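Local coordinates for glucocorticoid modulatory element-binding protein 1 (Homo sapiens, PDB 1OQJ) that binds glucocorticoid modulatory elements in promoter DNA through its SAND domain, raising sensitivity to low glucocorticoid levels, and assists parvovirus replication, at residues L21-F26 / D81-D86; V27-N32 / V88-C93. All coordinates share one frame; numbering follows the deposited sequence.

Interaction 1: L21-F26 / D81-D86; sequences LLWKKF and DFYQHD. With ZN (zinc ion), chain C.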
loop_
_atom_site.group_PDB
_atom_site.type_symbol
_atom_site.label_atom_id
_atom_site.label_comp_id
_atom_site.label_asym_id
_atom_site.label_seq_id
_atom_site.Cartn_x
_atom_site.Cartn_y
_atom_site.Cartn_z
ATOM N N LEU A 21 3.440 5.986 -0.837
ATOM C CA LEU A 21 2.480 5.494 0.144
ATOM C C LEU A 21 2.473 6.438 1.345
ATOM O O LEU A 21 3.505 6.626 1.984
ATOM C CB LEU A 21 2.879 4.086 0.615
ATOM C CG LEU A 21 2.012 3.442 1.706
ATOM C CD1 LEU A 21 0.642 3.115 1.142
ATOM C CD2 LEU A 21 2.678 2.169 2.218
ATOM N N LEU A 22 1.324 7.047 1.635
ATOM C CA LEU A 22 1.208 7.933 2.796
ATOM C C LEU A 22 0.906 6.977 3.946
ATOM O O LEU A 22 -0.216 6.481 4.082
ATOM C CB LEU A 22 0.073 8.941 2.596
ATOM C CG LEU A 22 0.194 9.792 1.329
ATOM C CD1 LEU A 22 -0.900 10.845 1.331
ATOM C CD2 LEU A 22 1.570 10.451 1.258
ATOM N N TRP A 23 1.913 6.726 4.779
ATOM C CA TRP A 23 1.780 5.754 5.857
ATOM C C TRP A 23 0.632 5.882 6.846
ATOM O O TRP A 23 -0.029 4.887 7.143
ATOM C CB TRP A 23 3.095 5.640 6.630
ATOM C CG TRP A 23 3.051 4.550 7.662
ATOM C CD1 TRP A 23 2.880 3.213 7.441
ATOM C CD2 TRP A 23 3.122 4.716 9.084
ATOM N NE1 TRP A 23 2.839 2.536 8.641
ATOM C CE2 TRP A 23 2.986 3.437 9.664
ATOM C CE3 TRP A 23 3.289 5.825 9.925
ATOM C CZ2 TRP A 23 3.010 3.237 11.048
ATOM C CZ3 TRP A 23 3.315 5.624 11.305
ATOM C CH2 TRP A 23 3.176 4.339 11.849
ATOM N N LYS A 24 0.389 7.073 7.377
ATOM C CA LYS A 24 -0.702 7.199 8.332
ATOM C C LYS A 24 -2.074 7.016 7.688
ATOM O O LYS A 24 -3.039 6.702 8.379
ATOM C CB LYS A 24 -0.611 8.527 9.087
ATOM C CG LYS A 24 0.598 8.563 10.026
ATOM C CD LYS A 24 0.572 9.741 10.975
ATOM C CE LYS A 24 1.831 9.754 11.826
ATOM N NZ LYS A 24 1.900 10.948 12.714
ATOM N N LYS A 25 -2.157 7.189 6.368
ATOM C CA LYS A 25 -3.420 6.997 5.652
ATOM C C LYS A 25 -3.601 5.520 5.275
ATOM O O LYS A 25 -4.673 5.107 4.832
ATOM C CB LYS A 25 -3.457 7.843 4.373
ATOM C CG LYS A 25 -3.893 9.289 4.565
ATOM C CD LYS A 25 -2.980 10.058 5.487
ATOM C CE LYS A 25 -3.440 11.507 5.591
ATOM N NZ LYS A 25 -2.536 12.312 6.454
ATOM N N PHE A 26 -2.539 4.740 5.458
ATOM C CA PHE A 26 -2.516 3.308 5.146
ATOM C C PHE A 26 -3.213 2.547 6.280
ATOM O O PHE A 26 -2.567 1.949 7.137
ATOM C CB PHE A 26 -1.050 2.885 5.007
ATOM C CG PHE A 26 -0.842 1.463 4.560
ATOM C CD1 PHE A 26 -1.512 0.953 3.452
ATOM C CD2 PHE A 26 0.100 0.661 5.200
ATOM C CE1 PHE A 26 -1.243 -0.333 2.980
ATOM C CE2 PHE A 26 0.380 -0.630 4.738
ATOM C CZ PHE A 26 -0.295 -1.124 3.624
ATOM N N ASP A 81 3.455 -1.723 8.662
ATOM C CA ASP A 81 2.126 -2.323 8.661
ATOM C C ASP A 81 1.100 -1.190 8.684
ATOM O O ASP A 81 1.466 -0.018 8.762
ATOM C CB ASP A 81 1.981 -3.210 9.904
ATOM C CG ASP A 81 0.778 -4.137 9.842
ATOM O OD1 ASP A 81 0.215 -4.324 8.745
ATOM O OD2 ASP A 81 0.420 -4.691 10.901
ATOM N N PHE A 82 -0.182 -1.526 8.608
ATOM C CA PHE A 82 -1.221 -0.501 8.632
ATOM C C PHE A 82 -1.069 0.398 9.858
ATOM O O PHE A 82 -0.713 -0.073 10.944
ATOM C CB PHE A 82 -2.601 -1.146 8.686
ATOM C CG PHE A 82 -2.928 -1.991 7.495
ATOM C CD1 PHE A 82 -3.234 -3.340 7.652
ATOM C CD2 PHE A 82 -2.986 -1.431 6.224
ATOM C CE1 PHE A 82 -3.603 -4.127 6.555
ATOM C CE2 PHE A 82 -3.353 -2.206 5.120
ATOM C CZ PHE A 82 -3.664 -3.554 5.286
ATOM N N TYR A 83 -1.361 1.684 9.695
ATOM C CA TYR A 83 -1.272 2.627 10.808
ATOM C C TYR A 83 -2.256 2.230 11.910
ATOM O O TYR A 83 -3.451 2.046 11.655
ATOM C CB TYR A 83 -1.584 4.043 10.312
ATOM C CG TYR A 83 -1.442 5.118 11.362
ATOM C CD1 TYR A 83 -0.280 5.231 12.116
ATOM C CD2 TYR A 83 -2.466 6.033 11.590
ATOM C CE1 TYR A 83 -0.140 6.229 13.072
ATOM C CE2 TYR A 83 -2.335 7.039 12.546
ATOM C CZ TYR A 83 -1.170 7.129 13.282
ATOM O OH TYR A 83 -1.028 8.103 14.248
ATOM N N GLN A 84 -1.744 2.098 13.132
ATOM C CA GLN A 84 -2.551 1.719 14.294
ATOM C C GLN A 84 -3.232 0.367 14.123
ATOM O O GLN A 84 -4.324 0.149 14.644
ATOM C CB GLN A 84 -3.627 2.777 14.572
ATOM C CG GLN A 84 -3.095 4.172 14.820
ATOM C CD GLN A 84 -4.188 5.128 15.258
ATOM O OE1 GLN A 84 -5.089 5.459 14.485
ATOM N NE2 GLN A 84 -4.118 5.569 16.505
ATOM N N HIS A 85 -2.584 -0.556 13.421
ATOM C CA HIS A 85 -3.195 -1.857 13.175
ATOM C C HIS A 85 -3.590 -2.638 14.421
ATOM O O HIS A 85 -4.531 -3.432 14.379
ATOM C CB HIS A 85 -2.281 -2.725 12.307
ATOM C CG HIS A 85 -3.015 -3.780 11.542
ATOM N ND1 HIS A 85 -2.377 -4.807 10.885
ATOM C CD2 HIS A 85 -4.339 -3.946 11.310
ATOM C CE1 HIS A 85 -3.277 -5.563 10.277
ATOM N NE2 HIS A 85 -4.474 -5.061 10.520
ATOM N N ASP A 86 -2.888 -2.420 15.526
ATOM C CA ASP A 86 -3.221 -3.145 16.743
ATOM C C ASP A 86 -4.576 -2.730 17.317
ATOM O O ASP A 86 -5.134 -3.435 18.155
ATOM C CB ASP A 86 -2.130 -2.959 17.802
ATOM C CG ASP A 86 -1.919 -1.508 18.178
ATOM O OD1 ASP A 86 -1.221 -1.256 19.181
ATOM O OD2 ASP A 86 -2.441 -0.621 17.474
HETATM ZN ZN ZN C . -6.318 -5.740 9.791
#

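Interaction 2: V27-N32 / V88-C93; sequences VCPGIN and VCSNTC. With ZN (zinc ion), chain C.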
loop_
_atom_site.group_PDB
_atom_site.type_symbol
_atom_site.label_atom_id
_atom_site.label_comp_id
_atom_site.label_asym_id
_atom_site.label_seq_id
_atom_site.Cartn_x
_atom_site.Cartn_y
_atom_site.Cartn_z
ATOM N N VAL A 27 -4.543 2.574 6.257
ATOM C CA VAL A 27 -5.370 1.954 7.289
ATOM C C VAL A 27 -5.972 0.621 6.852
ATOM O O VAL A 27 -6.413 0.475 5.715
ATOM C CB VAL A 27 -6.506 2.929 7.691
ATOM C CG1 VAL A 27 -7.390 2.313 8.758
ATOM C CG2 VAL A 27 -5.902 4.238 8.187
ATOM N N CYS A 28 -5.987 -0.350 7.760
ATOM C CA CYS A 28 -6.544 -1.665 7.447
ATOM C C CYS A 28 -7.978 -1.520 6.944
ATOM O O CYS A 28 -8.752 -0.739 7.496
ATOM C CB CYS A 28 -6.526 -2.543 8.693
ATOM S SG CYS A 28 -7.279 -4.165 8.452
ATOM N N PRO A 29 -8.373 -2.318 5.931
ATOM C CA PRO A 29 -7.608 -3.345 5.213
ATOM C C PRO A 29 -6.819 -2.837 4.005
ATOM O O PRO A 29 -6.376 -3.627 3.164
ATOM C CB PRO A 29 -8.688 -4.337 4.812
ATOM C CG PRO A 29 -9.804 -3.426 4.436
ATOM C CD PRO A 29 -9.792 -2.365 5.531
ATOM N N GLY A 30 -6.674 -1.518 3.919
ATOM C CA GLY A 30 -5.913 -0.886 2.856
ATOM C C GLY A 30 -6.348 -0.950 1.404
ATOM O O GLY A 30 -6.216 0.044 0.687
ATOM N N ILE A 31 -6.866 -2.090 0.960
ATOM C CA ILE A 31 -7.245 -2.269 -0.443
ATOM C C ILE A 31 -7.992 -1.117 -1.129
ATOM O O ILE A 31 -7.586 -0.677 -2.212
ATOM C CB ILE A 31 -8.028 -3.599 -0.629
ATOM C CG1 ILE A 31 -8.174 -3.910 -2.119
ATOM C CG2 ILE A 31 -9.386 -3.517 0.050
ATOM C CD1 ILE A 31 -8.650 -5.314 -2.391
ATOM N N ASN A 32 -9.062 -0.618 -0.513
ATOM C CA ASN A 32 -9.831 0.477 -1.106
ATOM C C ASN A 32 -9.670 1.802 -0.374
ATOM O O ASN A 32 -10.518 2.690 -0.484
ATOM C CB ASN A 32 -11.315 0.112 -1.165
ATOM C CG ASN A 32 -11.585 -1.059 -2.084
ATOM O OD1 ASN A 32 -11.192 -1.048 -3.251
ATOM N ND2 ASN A 32 -12.258 -2.079 -1.564
ATOM N N VAL A 88 -6.975 -0.696 15.043
ATOM C CA VAL A 88 -7.855 -0.453 13.908
ATOM C C VAL A 88 -7.680 -1.575 12.891
ATOM O O VAL A 88 -6.667 -1.640 12.194
ATOM C CB VAL A 88 -7.524 0.908 13.259
ATOM C CG1 VAL A 88 -8.410 1.145 12.050
ATOM C CG2 VAL A 88 -7.704 2.021 14.286
ATOM N N CYS A 89 -8.675 -2.453 12.811
ATOM C CA CYS A 89 -8.619 -3.599 11.908
ATOM C C CYS A 89 -10.017 -4.022 11.458
ATOM O O CYS A 89 -10.983 -3.917 12.216
ATOM C CB CYS A 89 -7.922 -4.763 12.624
ATOM S SG CYS A 89 -7.687 -6.274 11.652
ATOM N N SER A 90 -10.123 -4.499 10.220
ATOM C CA SER A 90 -11.407 -4.935 9.678
ATOM C C SER A 90 -11.581 -6.443 9.794
ATOM O O SER A 90 -12.670 -6.965 9.556
ATOM C CB SER A 90 -11.509 -4.562 8.206
ATOM O OG SER A 90 -10.571 -5.315 7.455
ATOM N N ASN A 91 -10.500 -7.134 10.137
ATOM C CA ASN A 91 -10.521 -8.585 10.274
ATOM C C ASN A 91 -10.662 -9.261 8.911
ATOM O O ASN A 91 -11.046 -10.428 8.832
ATOM C CB ASN A 91 -11.673 -9.013 11.187
ATOM C CG ASN A 91 -11.623 -8.339 12.542
ATOM O OD1 ASN A 91 -10.669 -8.511 13.299
ATOM N ND2 ASN A 91 -12.656 -7.560 12.855
ATOM N N THR A 92 -10.359 -8.526 7.845
ATOM C CA THR A 92 -10.438 -9.069 6.491
ATOM C C THR A 92 -9.119 -8.838 5.766
ATOM O O THR A 92 -8.989 -9.136 4.581
ATOM C CB THR A 92 -11.558 -8.399 5.664
ATOM O OG1 THR A 92 -11.244 -7.016 5.458
ATOM C CG2 THR A 92 -12.893 -8.514 6.381
ATOM N N CYS A 93 -8.140 -8.310 6.492
ATOM C CA CYS A 93 -6.834 -8.018 5.920
ATOM C C CYS A 93 -6.035 -9.276 5.616
ATOM O O CYS A 93 -5.069 -9.234 4.854
ATOM C CB CYS A 93 -6.046 -7.109 6.867
ATOM S SG CYS A 93 -5.918 -7.717 8.562
HETATM ZN ZN ZN C . -6.318 -5.740 9.791
HETATM O O HOH W 1 -5.125 0.049 10.552
#

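Interaction 1: L21-F26 / D81-D86
Trp23 and Tyr83 both turn CG anti to the backbone N (chi1 -174° and -177°), which carries the indole to the carbonyl of Asp81 and the phenol against the indole. The edge of Tyr83, with CD1 foremost, meets the face of the six-membered ring of Trp23 in a T-shaped pair, the planes at 70° and the centroids 5.1 Å apart. Tryptophan suits this place because its rim is polar as well: NE1 donates to Asp81 O at 2.9 Å, almost in line with the carbonyl bond though somewhat out of the indole plane. Lys24 lays its extended methylene chain over one face of Tyr83, CG standing 3.9 Å from the ring centroid in a CH-pi contact, while Gln84 covers the opposite face. Deeper in, Phe26 receives CD2 of Phe82 over the centre of its ring, and Leu21 backs the other face. The main chains join where Tyr83 N donates to Phe26 O at 2.8 Å, and the CA of Phe82 also leans on that oxygen. Phe82 opens a type II turn that brings His85 round to the metal. His85 ND1 donates to Asp81 OD2 at 2.8 Å, nearly in the imidazole plane, while NE2 binds zinc at 2.1 Å. With both nitrogens engaged, the imidazole's rotation is fixed, and the carboxylate would be expected to make the ring a stronger zinc donor.

Interaction 2: V27-N32 / V88-C93
Cys28 and Cys93 each turn toward the opposite segment, whereas Cys89 points away from it, yet all three sulfurs end on one zinc ion, Cys28 SG lying 3.9 Å from Cys89 SG. Cysteine suits these places because its thiolate is a strong zinc ligand on a short side chain. Cys28 SG lies 2.3 Å from the zinc, and His85 completes the four-ligand site. The same sulfur accepts Ser90 N at 3.4 Å in a nearly straight bond (166°), which would help to spread the negative charge of the thiolate. Cys93 differs from the other two cysteines: with chi1 53° its SG sits between the backbone N and the carbonyl carbon, and in that position it binds the zinc. Pro29, which follows a cis peptide bond, lies side by side with Thr92, both pointing the same way, and its CB is 3.4 Å from Ser90 OG. Ser90 OG and Thr92 OG1 are hydrogen-bonded to each other at 2.7 Å. At the other end, Val27 and Val88 cross at a slant and meet through their CG1 methyls, 3.6 Å apart, while one water bridges Cys28 N and Val88 O. Both segments are loops: 27-32 links strand 17-22 to strand 36-38 and touches helix 45-51 through Ile31 and Asn32, whereas 88-93 follows helix 71-76, with Cys93 lying close to DNA-binding Lys61 of helix 60-63.

In the fold
Interactions 1 and 2 are consecutive: 21-26 runs straight into 27-32, and 81-86 is followed closely by 88-93, so the tail beyond helix 71-76 pairs twice with the chain leaving strand 17-22 of the four-stranded sheet. Their centres are about 10 Å apart. Phe82 of interaction 1 reaches across to Cys28 and Pro29 of interaction 2, while also packing on Trp60 and Met75 from helices 60-63 and 71-76. The zinc site is shared, one ligand coming from interaction 1 and three from interaction 2. The metal thus ties the C-terminal tail to the loop after strand 17-22, near the DNA-binding residue Lys61.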